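Local coordinates for protein Gp26 (Listeria phage P40, PDB 4JZ5) that probably cleaves the glycan strands of the Listeria cell-wall peptidoglycan, acting as a phage endolysin of glycosyl hydrolase family 25, at residues 45-50 with 67-72; 56-61 with 94-99; 78-83 with 133-138; 82-85 with 89-92; 99-104 with 109-114. One frame throughout, in Å; residues are numbered along the deposited sequence.

Contact 1 (45-50 with 67-72); sequences GFVVIR and KGLDKV
Strand 46-53 and helix 62-72 are neighbouring layers of the fold, and they meet here through Val47, Ile49 and Leu69. The helix sends in one residue. Leu69 points its side chain at the strand. Its CD2 meets Val47 alone, resting on CG2 at 3.9 Å. Its CD1 takes the tighter place, with Ile49 CG2 at 3.6 Å. Val47 CG1 also reaches Leu69 CD1, at 4.0 Å, so both Val47 methyls take part. Val47 and Ile49 are two apart on the strand, so they face the same side. The helix leads on to strand 76-81, which lies parallel beside strand 46-53. This is a beta-alpha-beta unit of the barrel-like sheet expected for family 25, with the helix covering the outer side. Ile49 has chi1 at 72°, which sets CG1 between its backbone N and carbonyl carbon. CG2 then lies beside the N and is the branch that meets the leucine. All three residues are buried. Leu69 also packs on Phe76 of the next strand, and Ile49 on Leu62, His65 and Ala66 of the same helix.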
# COMPACT_ATOMS: atom_id res chain seq x y z
N GLY A 45 -11.57 4.78 -6.32
CA GLY A 45 -10.82 4.76 -7.56
C GLY A 45 -9.73 3.71 -7.67
O GLY A 45 -9.29 3.37 -8.77
N PHE A 46 -9.24 3.23 -6.53
CA PHE A 46 -8.14 2.28 -6.48
C PHE A 46 -8.13 1.66 -5.09
O PHE A 46 -8.55 2.29 -4.12
CB PHE A 46 -6.81 3.01 -6.72
CG PHE A 46 -5.63 2.12 -7.01
CD1 PHE A 46 -5.47 1.59 -8.28
CD2 PHE A 46 -4.68 1.83 -6.06
CE1 PHE A 46 -4.38 0.76 -8.58
CE2 PHE A 46 -3.58 1.02 -6.37
CZ PHE A 46 -3.44 0.50 -7.64
N VAL A 47 -7.64 0.43 -5.00
CA VAL A 47 -7.49 -0.26 -3.72
C VAL A 47 -6.09 -0.85 -3.64
O VAL A 47 -5.61 -1.44 -4.60
CB VAL A 47 -8.54 -1.38 -3.56
CG1 VAL A 47 -8.35 -2.14 -2.24
CG2 VAL A 47 -9.95 -0.80 -3.63
N VAL A 48 -5.43 -0.69 -2.50
CA VAL A 48 -4.17 -1.37 -2.23
C VAL A 48 -4.44 -2.47 -1.20
O VAL A 48 -5.04 -2.21 -0.17
CB VAL A 48 -3.09 -0.42 -1.69
CG1 VAL A 48 -1.71 -1.05 -1.91
CG2 VAL A 48 -3.17 0.95 -2.37
N ILE A 49 -4.00 -3.69 -1.48
CA ILE A 49 -4.23 -4.80 -0.57
C ILE A 49 -2.92 -5.29 0.02
O ILE A 49 -1.88 -5.28 -0.64
CB ILE A 49 -5.01 -5.96 -1.22
CG1 ILE A 49 -4.17 -6.73 -2.23
CG2 ILE A 49 -6.27 -5.44 -1.87
CD1 ILE A 49 -4.92 -7.84 -2.93
N ARG A 50 -2.96 -5.73 1.27
CA ARG A 50 -1.76 -6.23 1.93
C ARG A 50 -1.36 -7.59 1.37
O ARG A 50 -2.18 -8.50 1.31
CB ARG A 50 -1.97 -6.36 3.44
CG ARG A 50 -0.67 -6.61 4.19
CD ARG A 50 -0.81 -6.47 5.69
NE ARG A 50 -1.51 -7.61 6.27
CZ ARG A 50 -1.68 -7.79 7.57
NH1 ARG A 50 -1.21 -6.91 8.44
NH2 ARG A 50 -2.32 -8.87 8.00
N LYS A 67 -9.04 -11.57 -6.04
CA LYS A 67 -10.12 -12.11 -6.87
C LYS A 67 -11.35 -11.21 -6.84
O LYS A 67 -12.03 -11.05 -7.85
CB LYS A 67 -10.50 -13.51 -6.41
CG LYS A 67 -9.46 -14.55 -6.72
CD LYS A 67 -9.88 -15.95 -6.31
CE LYS A 67 -10.02 -16.09 -4.82
NZ LYS A 67 -10.29 -17.50 -4.42
N GLY A 68 -11.67 -10.66 -5.68
CA GLY A 68 -12.85 -9.83 -5.56
C GLY A 68 -12.73 -8.54 -6.33
O GLY A 68 -13.69 -8.06 -6.95
N LEU A 69 -11.55 -7.94 -6.28
CA LEU A 69 -11.32 -6.70 -7.00
C LEU A 69 -11.25 -6.98 -8.51
O LEU A 69 -11.82 -6.24 -9.31
CB LEU A 69 -10.03 -6.06 -6.48
CG LEU A 69 -10.11 -5.65 -5.01
CD1 LEU A 69 -8.74 -5.42 -4.42
CD2 LEU A 69 -10.98 -4.42 -4.81
N ASP A 70 -10.61 -8.07 -8.91
CA ASP A 70 -10.56 -8.44 -10.31
C ASP A 70 -11.97 -8.70 -10.86
O ASP A 70 -12.29 -8.29 -11.98
CB ASP A 70 -9.69 -9.68 -10.49
CG ASP A 70 -9.47 -10.05 -11.94
OD1 ASP A 70 -9.22 -9.16 -12.78
OD2 ASP A 70 -9.57 -11.24 -12.24
N LYS A 71 -12.81 -9.38 -10.09
CA LYS A 71 -14.18 -9.71 -10.49
C LYS A 71 -14.91 -8.49 -11.02
O LYS A 71 -15.57 -8.55 -12.06
CB LYS A 71 -14.92 -10.27 -9.24
CG LYS A 71 -16.44 -10.39 -9.33
CD LYS A 71 -17.07 -10.97 -8.03
CE LYS A 71 -17.01 -10.01 -6.84
NZ LYS A 71 -17.68 -10.58 -5.64
N VAL A 72 -14.81 -7.38 -10.29
CA VAL A 72 -15.57 -6.17 -10.56
C VAL A 72 -14.77 -5.15 -11.35
O VAL A 72 -15.29 -4.07 -11.65
CB VAL A 72 -16.10 -5.51 -9.26
CG1 VAL A 72 -16.99 -6.49 -8.51
CG2 VAL A 72 -14.98 -5.01 -8.38

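Contact 2 (56-61 with 94-99); sequences QKYDER and ANMLVS
Tyr58 takes Met96 of helix 87-106 over one face and Ser99 at its edge. It belongs to the short strand 57-58, which pairs antiparallel with strand 46-53 and forms a short hairpin with it. The main aromatic interaction is a CH-pi contact. Met96 CE sits over the centre of the Tyr58 ring, 3.8 Å from the centroid and 10° off the ring normal. The sulfur adds a Met-aromatic contact, but an oblique one: Met96 SD is 4.5 Å from the ring centroid. The methionine chain bends twice, with chi2 at -71° and chi3 at -72°, and this folds the methyl back over the ring. Lys103 lies on the opposite face in a cation-pi contact, so a methyl and a cation enclose the tyrosine. Among the plain packing contacts, Met96 CE also touches the backbone at Lys57 O, 3.7 Å away. Polar bonds within the hairpin segment shape its far end. Asp59 OD1 accepts from Arg61 N at 2.8 Å, an Asx turn just before helix 62-72. Lys57 NZ makes a salt bridge to Glu60 OE2, also 2.8 Å. Asp59 OD2 turns to Arg50 of strand 46-53. Ser99 CB lies at the ring edge, close to its plane, 3.2 Å from Tyr58 OH.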
# COMPACT_ATOMS: atom_id res chain seq x y z
N GLN A 56 6.93 -14.00 7.40
CA GLN A 56 6.14 -14.80 8.33
C GLN A 56 4.93 -15.42 7.64
O GLN A 56 4.65 -16.60 7.84
CB GLN A 56 5.69 -13.93 9.49
CG GLN A 56 4.90 -14.66 10.55
CD GLN A 56 4.54 -13.79 11.73
OE1 GLN A 56 4.66 -12.57 11.69
NE2 GLN A 56 4.11 -14.43 12.81
N LYS A 57 4.22 -14.64 6.84
CA LYS A 57 3.01 -15.13 6.19
C LYS A 57 2.58 -14.20 5.08
O LYS A 57 2.90 -13.00 5.07
CB LYS A 57 1.87 -15.24 7.21
CG LYS A 57 1.41 -13.89 7.73
CD LYS A 57 0.23 -14.02 8.69
CE LYS A 57 -0.35 -12.65 9.04
NZ LYS A 57 -1.32 -12.72 10.16
N TYR A 58 1.85 -14.75 4.12
CA TYR A 58 1.04 -13.94 3.24
C TYR A 58 -0.20 -13.50 3.99
O TYR A 58 -0.66 -14.20 4.90
CB TYR A 58 0.66 -14.72 1.97
CG TYR A 58 1.89 -15.08 1.18
CD1 TYR A 58 2.49 -14.16 0.33
CD2 TYR A 58 2.50 -16.32 1.32
CE1 TYR A 58 3.64 -14.47 -0.38
CE2 TYR A 58 3.65 -16.65 0.61
CZ TYR A 58 4.21 -15.72 -0.23
OH TYR A 58 5.36 -16.07 -0.94
N ASP A 59 -0.74 -12.34 3.65
CA ASP A 59 -1.98 -11.91 4.27
C ASP A 59 -3.08 -12.93 3.96
O ASP A 59 -3.22 -13.38 2.81
CB ASP A 59 -2.35 -10.53 3.76
CG ASP A 59 -3.63 -10.01 4.38
OD1 ASP A 59 -4.71 -10.39 3.88
OD2 ASP A 59 -3.56 -9.23 5.36
N GLU A 60 -3.85 -13.28 4.98
CA GLU A 60 -4.84 -14.33 4.87
C GLU A 60 -5.96 -14.03 3.88
O GLU A 60 -6.66 -14.95 3.46
CB GLU A 60 -5.46 -14.60 6.24
CG GLU A 60 -4.47 -15.12 7.30
CD GLU A 60 -3.77 -14.02 8.13
OE1 GLU A 60 -3.48 -12.91 7.63
OE2 GLU A 60 -3.50 -14.29 9.33
N ARG A 61 -6.15 -12.76 3.53
CA ARG A 61 -7.19 -12.38 2.58
C ARG A 61 -6.62 -11.93 1.24
O ARG A 61 -7.36 -11.41 0.41
CB ARG A 61 -8.09 -11.28 3.16
CG ARG A 61 -8.84 -11.66 4.44
CD ARG A 61 -9.95 -12.68 4.25
NE ARG A 61 -10.39 -13.15 5.57
CZ ARG A 61 -11.48 -13.88 5.80
NH1 ARG A 61 -12.28 -14.22 4.80
NH2 ARG A 61 -11.77 -14.25 7.03
N ALA A 94 11.56 -8.97 0.02
CA ALA A 94 11.23 -8.47 -1.31
C ALA A 94 10.64 -9.59 -2.16
O ALA A 94 9.67 -9.37 -2.90
CB ALA A 94 12.47 -7.89 -1.96
N ASN A 95 11.19 -10.80 -2.04
CA ASN A 95 10.66 -11.93 -2.77
C ASN A 95 9.26 -12.35 -2.32
O ASN A 95 8.51 -12.92 -3.10
CB ASN A 95 11.61 -13.12 -2.69
CG ASN A 95 12.82 -12.92 -3.56
OD1 ASN A 95 12.78 -12.21 -4.56
ND2 ASN A 95 13.92 -13.59 -3.20
N MET A 96 8.89 -12.06 -1.08
CA MET A 96 7.51 -12.27 -0.63
C MET A 96 6.56 -11.41 -1.45
O MET A 96 5.50 -11.86 -1.90
CB MET A 96 7.34 -11.91 0.85
CG MET A 96 8.00 -12.85 1.84
SD MET A 96 7.21 -14.48 2.00
CE MET A 96 5.69 -14.11 2.86
N LEU A 97 6.90 -10.15 -1.61
CA LEU A 97 6.06 -9.25 -2.38
C LEU A 97 6.01 -9.68 -3.85
O LEU A 97 4.93 -9.67 -4.46
CB LEU A 97 6.54 -7.81 -2.23
CG LEU A 97 5.75 -6.73 -2.98
CD1 LEU A 97 4.24 -6.77 -2.72
CD2 LEU A 97 6.30 -5.36 -2.63
N VAL A 98 7.14 -10.08 -4.41
CA VAL A 98 7.15 -10.58 -5.79
C VAL A 98 6.28 -11.83 -5.90
O VAL A 98 5.48 -11.96 -6.85
CB VAL A 98 8.59 -10.86 -6.27
CG1 VAL A 98 8.59 -11.48 -7.67
CG2 VAL A 98 9.41 -9.59 -6.26
N SER A 99 6.41 -12.75 -4.95
CA SER A 99 5.61 -13.96 -4.95
C SER A 99 4.12 -13.66 -4.84
O SER A 99 3.30 -14.29 -5.50
CB SER A 99 6.05 -14.88 -3.82
OG SER A 99 7.31 -15.44 -4.11

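Contact 3 (78-83 with 133-138); sequences LYHYAL and QRFIDH
His80 and Phe135 both carry CG opposite the backbone N, with chi1 at 176° and 179°. The two side chains leave strand and helix on the sides that face each other, and their rings meet obliquely. His80 belongs to strand 76-81 and Phe135 to helix 128-143. The two elements are not consecutive in the chain: helix 87-106 and strand 114-117 come between them. The contact thus ties a strand of the sheet to a helix one unit further on in the beta/alpha barrel-like fold expected of family 25. The ring planes are close to parallel, at 24°. The rings are offset so much, with centroids 5.3 Å apart, that this is hardly a stack. The CE2-CZ side of the phenyl meets the imidazole around ND1. Phe135 CE2 is 3.5 Å from His80 ND1, and Phe135 CZ is 3.6 Å from that same nitrogen. Phe135 CZ also lies 4.0 Å from His80 CB, at the root of the imidazole. Both residues are buried. The other imidazole nitrogen, NE2, is hydrogen-bonded to Gly54 O, which should hold the rotation of the ring. Leu97 and Ala94 of helix 87-106 pack on Phe135 as well. Elsewhere on the helix, one turn is stapled by side chains. Gln133 NE2 donates to Asp137 OD1 at 2.9 Å, reaching it from above the carboxylate plane.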
# COMPACT_ATOMS: atom_id res chain seq x y z
N LEU A 78 -0.58 -3.82 -4.42
CA LEU A 78 -0.21 -4.60 -3.23
C LEU A 78 0.73 -3.82 -2.35
O LEU A 78 1.57 -3.06 -2.87
CB LEU A 78 0.54 -5.88 -3.60
CG LEU A 78 -0.11 -6.81 -4.61
CD1 LEU A 78 0.78 -8.02 -4.82
CD2 LEU A 78 -1.51 -7.24 -4.22
N TYR A 79 0.66 -4.02 -1.04
CA TYR A 79 1.67 -3.49 -0.14
C TYR A 79 2.17 -4.58 0.80
O TYR A 79 1.39 -5.37 1.33
CB TYR A 79 1.17 -2.25 0.64
CG TYR A 79 0.23 -2.52 1.80
CD1 TYR A 79 0.71 -2.77 3.08
CD2 TYR A 79 -1.15 -2.49 1.63
CE1 TYR A 79 -0.13 -2.99 4.15
CE2 TYR A 79 -2.01 -2.72 2.70
CZ TYR A 79 -1.49 -2.96 3.96
OH TYR A 79 -2.31 -3.20 5.04
N HIS A 80 3.48 -4.57 1.03
CA HIS A 80 4.15 -5.51 1.92
C HIS A 80 4.49 -4.84 3.23
O HIS A 80 5.09 -3.76 3.24
CB HIS A 80 5.46 -5.95 1.27
CG HIS A 80 6.27 -6.84 2.15
ND1 HIS A 80 7.38 -6.45 2.87
CD2 HIS A 80 6.06 -8.14 2.44
CE1 HIS A 80 7.84 -7.50 3.54
NE2 HIS A 80 7.04 -8.53 3.30
N TYR A 81 4.11 -5.46 4.35
CA TYR A 81 4.44 -4.95 5.67
C TYR A 81 5.82 -5.47 6.07
O TYR A 81 6.00 -6.67 6.33
CB TYR A 81 3.38 -5.36 6.71
CG TYR A 81 3.61 -4.66 8.03
CD1 TYR A 81 4.52 -5.16 8.95
CD2 TYR A 81 2.98 -3.47 8.32
CE1 TYR A 81 4.76 -4.51 10.15
CE2 TYR A 81 3.21 -2.81 9.53
CZ TYR A 81 4.12 -3.33 10.41
OH TYR A 81 4.36 -2.68 11.60
N ALA A 82 6.79 -4.57 6.08
CA ALA A 82 8.19 -4.95 6.27
C ALA A 82 8.56 -5.31 7.70
O ALA A 82 8.18 -4.60 8.64
CB ALA A 82 9.07 -3.83 5.81
N LEU A 83 9.34 -6.37 7.84
CA LEU A 83 9.88 -6.82 9.11
C LEU A 83 11.34 -7.27 8.96
O LEU A 83 11.85 -8.04 9.75
CB LEU A 83 9.05 -7.99 9.64
CG LEU A 83 7.63 -7.60 10.04
CD1 LEU A 83 6.77 -8.82 10.29
CD2 LEU A 83 7.63 -6.70 11.26
N GLN A 133 15.92 0.77 0.23
CA GLN A 133 16.34 0.85 -1.16
C GLN A 133 16.63 -0.53 -1.75
O GLN A 133 16.24 -0.81 -2.89
CB GLN A 133 17.57 1.75 -1.31
CG GLN A 133 17.82 2.12 -2.76
CD GLN A 133 16.75 3.06 -3.26
OE1 GLN A 133 16.63 4.17 -2.74
NE2 GLN A 133 15.90 2.60 -4.16
N ARG A 134 17.32 -1.38 -0.99
CA ARG A 134 17.59 -2.73 -1.45
C ARG A 134 16.30 -3.48 -1.74
O ARG A 134 16.20 -4.18 -2.76
CB ARG A 134 18.44 -3.50 -0.44
CG ARG A 134 19.84 -2.93 -0.25
CD ARG A 134 20.61 -3.72 0.80
NE ARG A 134 20.89 -5.07 0.34
CZ ARG A 134 20.60 -6.19 0.98
NH1 ARG A 134 20.02 -6.19 2.17
NH2 ARG A 134 20.92 -7.35 0.41
N PHE A 135 15.32 -3.36 -0.86
CA PHE A 135 14.03 -4.00 -1.06
C PHE A 135 13.36 -3.52 -2.34
O PHE A 135 12.94 -4.32 -3.17
CB PHE A 135 13.15 -3.72 0.16
CG PHE A 135 11.76 -4.30 0.08
CD1 PHE A 135 10.77 -3.70 -0.69
CD2 PHE A 135 11.43 -5.45 0.79
CE1 PHE A 135 9.50 -4.25 -0.76
CE2 PHE A 135 10.16 -5.99 0.73
CZ PHE A 135 9.20 -5.39 -0.05
N ILE A 136 13.25 -2.21 -2.49
CA ILE A 136 12.56 -1.61 -3.62
C ILE A 136 13.27 -1.93 -4.93
O ILE A 136 12.62 -2.31 -5.91
CB ILE A 136 12.41 -0.10 -3.38
CG1 ILE A 136 11.40 0.14 -2.24
CG2 ILE A 136 12.04 0.64 -4.66
CD1 ILE A 136 11.38 1.55 -1.72
N ASP A 137 14.59 -1.81 -4.95
CA ASP A 137 15.34 -2.14 -6.15
C ASP A 137 15.08 -3.59 -6.54
O ASP A 137 14.96 -3.91 -7.73
CB ASP A 137 16.84 -2.01 -5.91
CG ASP A 137 17.32 -0.57 -5.73
OD1 ASP A 137 16.56 0.38 -5.95
OD2 ASP A 137 18.51 -0.41 -5.36
N HIS A 138 15.05 -4.49 -5.57
CA HIS A 138 14.85 -5.89 -5.90
C HIS A 138 13.48 -6.13 -6.51
O HIS A 138 13.35 -6.80 -7.54
CB HIS A 138 15.06 -6.77 -4.66
CG HIS A 138 15.11 -8.22 -4.99
ND1 HIS A 138 16.20 -8.80 -5.58
CD2 HIS A 138 14.20 -9.21 -4.83
CE1 HIS A 138 15.97 -10.08 -5.78
NE2 HIS A 138 14.76 -10.36 -5.33

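Contact 4 (82-85 with 89-92); sequences ALFE and DTIN
Asp89 OD2 accepts a hydrogen bond from Glu85 N, 2.8 Å away with an angle of 151° at the hydrogen. It uses the anti lone pair, on the side away from OD1. Asp89 CG stands opposite its own backbone N, with chi1 at -167°, and this swings the carboxylate back from the first turn of the helix to the loop before it. The same oxygen lies 3.3 Å from Phe84 CA and 3.5 Å from Glu85 CG, so it sits close against the loop. The acid of Glu85 stays further off. Its OE1 is 4.8 Å from Asp89 OD2, and two like charges at this distance would probably disfavour each other somewhat. Beside this bond, Thr90 packs on Phe84. Thr90 CG2 stands over the centre of the phenyl face, 3.9 Å from the centroid and almost on the ring normal. Thr90 OG1 approaches the same ring, 3.5 Å from Phe84 CD1, while its hydrogen bond is with Glu131 of helix 128-143. Segment 82-85 is a beta-to-alpha loop at the C-terminal end of strand 76-81, leading into helix 87-106 of the barrel-like fold expected of family 25. Phe84 fills the corner where these elements meet, packing on Leu116 of strand 114-117, on Tyr118 just beyond it, and on Glu131 and Phe135 of helix 128-143.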
# COMPACT_ATOMS: atom_id res chain seq x y z
N ALA A 82 6.79 -4.57 6.08
CA ALA A 82 8.19 -4.95 6.27
C ALA A 82 8.56 -5.31 7.70
O ALA A 82 8.18 -4.60 8.64
CB ALA A 82 9.07 -3.83 5.81
N LEU A 83 9.34 -6.37 7.84
CA LEU A 83 9.88 -6.82 9.11
C LEU A 83 11.34 -7.27 8.96
O LEU A 83 11.85 -8.04 9.75
CB LEU A 83 9.05 -7.99 9.64
CG LEU A 83 7.63 -7.60 10.04
CD1 LEU A 83 6.77 -8.82 10.29
CD2 LEU A 83 7.63 -6.70 11.26
N PHE A 84 12.04 -6.76 7.94
CA PHE A 84 13.30 -7.38 7.57
C PHE A 84 14.47 -7.08 8.51
O PHE A 84 14.57 -6.00 9.09
CB PHE A 84 13.67 -7.14 6.09
CG PHE A 84 13.50 -5.72 5.59
CD1 PHE A 84 14.34 -4.70 6.01
CD2 PHE A 84 12.55 -5.43 4.64
CE1 PHE A 84 14.20 -3.41 5.51
CE2 PHE A 84 12.43 -4.14 4.11
CZ PHE A 84 13.24 -3.14 4.55
N GLU A 85 15.34 -8.07 8.62
CA GLU A 85 16.48 -8.00 9.54
C GLU A 85 17.72 -7.35 8.93
O GLU A 85 18.68 -7.09 9.65
CB GLU A 85 16.83 -9.41 10.03
CG GLU A 85 15.74 -10.04 10.89
CD GLU A 85 16.11 -11.36 11.53
OE1 GLU A 85 17.23 -11.87 11.26
OE2 GLU A 85 15.30 -11.87 12.34
N ASP A 89 17.76 -11.31 4.49
CA ASP A 89 16.37 -11.26 4.89
C ASP A 89 15.61 -10.14 4.18
O ASP A 89 14.44 -10.30 3.88
CB ASP A 89 16.26 -11.09 6.40
CG ASP A 89 14.87 -11.35 6.93
OD1 ASP A 89 14.28 -12.41 6.61
OD2 ASP A 89 14.36 -10.52 7.69
N THR A 90 16.27 -9.01 3.91
CA THR A 90 15.62 -7.93 3.17
C THR A 90 15.19 -8.41 1.79
O THR A 90 14.09 -8.12 1.32
CB THR A 90 16.55 -6.74 3.05
OG1 THR A 90 16.96 -6.36 4.38
CG2 THR A 90 15.89 -5.56 2.36
N ILE A 91 16.08 -9.14 1.12
CA ILE A 91 15.80 -9.67 -0.20
C ILE A 91 14.72 -10.75 -0.11
O ILE A 91 13.83 -10.82 -0.95
CB ILE A 91 17.08 -10.23 -0.85
CG1 ILE A 91 18.15 -9.13 -0.95
CG2 ILE A 91 16.79 -10.81 -2.23
CD1 ILE A 91 17.69 -7.88 -1.69
N ASN A 92 14.78 -11.59 0.93
CA ASN A 92 13.75 -12.61 1.07
C ASN A 92 12.37 -11.97 1.26
O ASN A 92 11.37 -12.47 0.73
CB ASN A 92 14.07 -13.57 2.21
CG ASN A 92 15.28 -14.44 1.92
OD1 ASN A 92 15.65 -14.63 0.77
ND2 ASN A 92 15.88 -14.98 2.96

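Contact 5 (99-104 with 109-114); sequences SAYKKC and AEPTFL
Ala109 N turns back to donate to Cys104 O at 3.0 Å, a somewhat bent bond with the donor tilted 35° from the carbonyl plane, and this closes the chain where helix 87-106 gives way to a loop. The side chains then pack around Pro111. Its CG touches two helix residues one turn apart, 3.7 Å from Cys104 CB and 3.8 Å from Tyr101 CD1. Tyr101 CD1 also meets Leu114 CD2, at 4.0 Å. In Tyr101 the ring stands opposite the backbone N, and chi1 at 175° carries it out from the helix and across Pro111. The Pro111 carbonyl meets that ring at its edge, in its plane, with O 3.7 Å from Tyr101 CE1. A water also lies in the ring plane and joins the two polar atoms. It is 2.6 Å from Tyr101 OH and donates to Pro111 O at 2.7 Å. The water thus bridges the phenol to the loop backbone. Cys104 also packs on Leu62 and Ala66 of helix 62-72, and Ala109 and Pro111 pack on Phe76. Helix 87-106 joins strand 76-81 to its parallel neighbour 114-117. This is a beta-alpha-beta crossover, the repeating step of the barrel-like fold expected of family 25 hydrolases.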
# COMPACT_ATOMS: atom_id res chain seq x y z
N SER A 99 6.41 -12.75 -4.95
CA SER A 99 5.61 -13.96 -4.95
C SER A 99 4.12 -13.66 -4.84
O SER A 99 3.30 -14.29 -5.50
CB SER A 99 6.05 -14.88 -3.82
OG SER A 99 7.31 -15.44 -4.11
N ALA A 100 3.76 -12.69 -4.00
CA ALA A 100 2.36 -12.29 -3.87
C ALA A 100 1.83 -11.73 -5.18
O ALA A 100 0.69 -12.03 -5.58
CB ALA A 100 2.22 -11.25 -2.76
N TYR A 101 2.63 -10.91 -5.84
CA TYR A 101 2.29 -10.40 -7.17
C TYR A 101 2.04 -11.56 -8.14
O TYR A 101 1.04 -11.60 -8.85
CB TYR A 101 3.41 -9.46 -7.64
CG TYR A 101 3.24 -8.97 -9.05
CD1 TYR A 101 2.37 -7.95 -9.35
CD2 TYR A 101 3.95 -9.54 -10.08
CE1 TYR A 101 2.21 -7.51 -10.65
CE2 TYR A 101 3.81 -9.10 -11.37
CZ TYR A 101 2.93 -8.10 -11.67
OH TYR A 101 2.79 -7.67 -12.96
N LYS A 102 2.95 -12.53 -8.15
CA LYS A 102 2.78 -13.70 -8.99
C LYS A 102 1.52 -14.49 -8.64
O LYS A 102 0.83 -14.98 -9.52
CB LYS A 102 4.01 -14.60 -8.90
CG LYS A 102 5.27 -13.99 -9.50
CD LYS A 102 6.47 -14.90 -9.20
CE LYS A 102 7.74 -14.50 -9.93
NZ LYS A 102 8.83 -15.49 -9.66
N LYS A 103 1.21 -14.63 -7.36
CA LYS A 103 0.00 -15.33 -6.93
C LYS A 103 -1.25 -14.65 -7.48
O LYS A 103 -2.18 -15.30 -7.95
CB LYS A 103 -0.07 -15.38 -5.41
CG LYS A 103 0.88 -16.35 -4.73
CD LYS A 103 0.75 -16.22 -3.22
CE LYS A 103 1.74 -17.11 -2.50
NZ LYS A 103 1.41 -18.55 -2.66
N CYS A 104 -1.27 -13.32 -7.42
CA CYS A 104 -2.39 -12.59 -7.99
C CYS A 104 -2.51 -12.87 -9.48
O CYS A 104 -3.59 -13.12 -9.99
CB CYS A 104 -2.22 -11.10 -7.76
SG CYS A 104 -2.42 -10.62 -6.01
N ALA A 109 -5.56 -12.02 -11.94
CA ALA A 109 -5.64 -10.63 -11.55
C ALA A 109 -4.36 -9.90 -11.97
O ALA A 109 -3.33 -10.53 -12.29
CB ALA A 109 -5.87 -10.52 -10.06
N GLU A 110 -4.43 -8.58 -12.05
CA GLU A 110 -3.30 -7.81 -12.52
C GLU A 110 -3.07 -6.58 -11.64
O GLU A 110 -3.58 -5.51 -11.92
CB GLU A 110 -3.53 -7.38 -13.98
CG GLU A 110 -3.72 -8.56 -14.95
CD GLU A 110 -2.44 -9.33 -15.23
OE1 GLU A 110 -1.35 -8.87 -14.82
OE2 GLU A 110 -2.52 -10.40 -15.88
N PRO A 111 -2.27 -6.73 -10.58
CA PRO A 111 -1.93 -5.54 -9.79
C PRO A 111 -1.13 -4.55 -10.61
O PRO A 111 -0.31 -4.97 -11.44
CB PRO A 111 -1.06 -6.11 -8.67
CG PRO A 111 -1.31 -7.61 -8.67
CD PRO A 111 -1.58 -7.94 -10.11
N THR A 112 -1.34 -3.26 -10.41
CA THR A 112 -0.67 -2.25 -11.22
C THR A 112 0.35 -1.42 -10.46
O THR A 112 0.97 -0.55 -11.05
CB THR A 112 -1.67 -1.29 -11.86
OG1 THR A 112 -2.45 -0.67 -10.85
CG2 THR A 112 -2.60 -2.05 -12.83
N PHE A 113 0.54 -1.67 -9.18
CA PHE A 113 1.47 -0.89 -8.37
C PHE A 113 1.79 -1.71 -7.14
O PHE A 113 0.94 -2.45 -6.64
CB PHE A 113 0.85 0.46 -7.98
CG PHE A 113 1.80 1.63 -8.10
CD1 PHE A 113 2.76 1.88 -7.12
CD2 PHE A 113 1.73 2.47 -9.19
CE1 PHE A 113 3.62 2.96 -7.24
CE2 PHE A 113 2.57 3.55 -9.30
CZ PHE A 113 3.52 3.80 -8.33
N LEU A 114 3.01 -1.56 -6.62
CA LEU A 114 3.44 -2.26 -5.43
C LEU A 114 4.03 -1.27 -4.45
O LEU A 114 4.46 -0.19 -4.83
CB LEU A 114 4.50 -3.31 -5.80
CG LEU A 114 4.09 -4.32 -6.87
CD1 LEU A 114 5.30 -5.13 -7.31
CD2 LEU A 114 2.99 -5.26 -6.39
O HOH W 1 1.23 -5.62 -13.53

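Contacts 2, 4 and 5 use helix 87-106. Contact 4 lies at its start, contact 2 near its middle and contact 5 toward its end, with the centres of contacts 4 and 5 about 19 Å apart. Contact 1 comes earlier, its centre about 11 Å from that of contact 5. Contact 3 shares Ala82 and Leu83 with contact 4. The segments of contacts 1 and 2, and of 2 and 3, alternate along the chain. Contacts 1 and 3 set helices 62-72 and 128-143 against strands 46-53 and 76-81, contact 2 sets helix 87-106 against strand 57-58, and contacts 4 and 5 hold its ends to the adjoining loops. This is consistent with a helical layer round a barrel-like sheet.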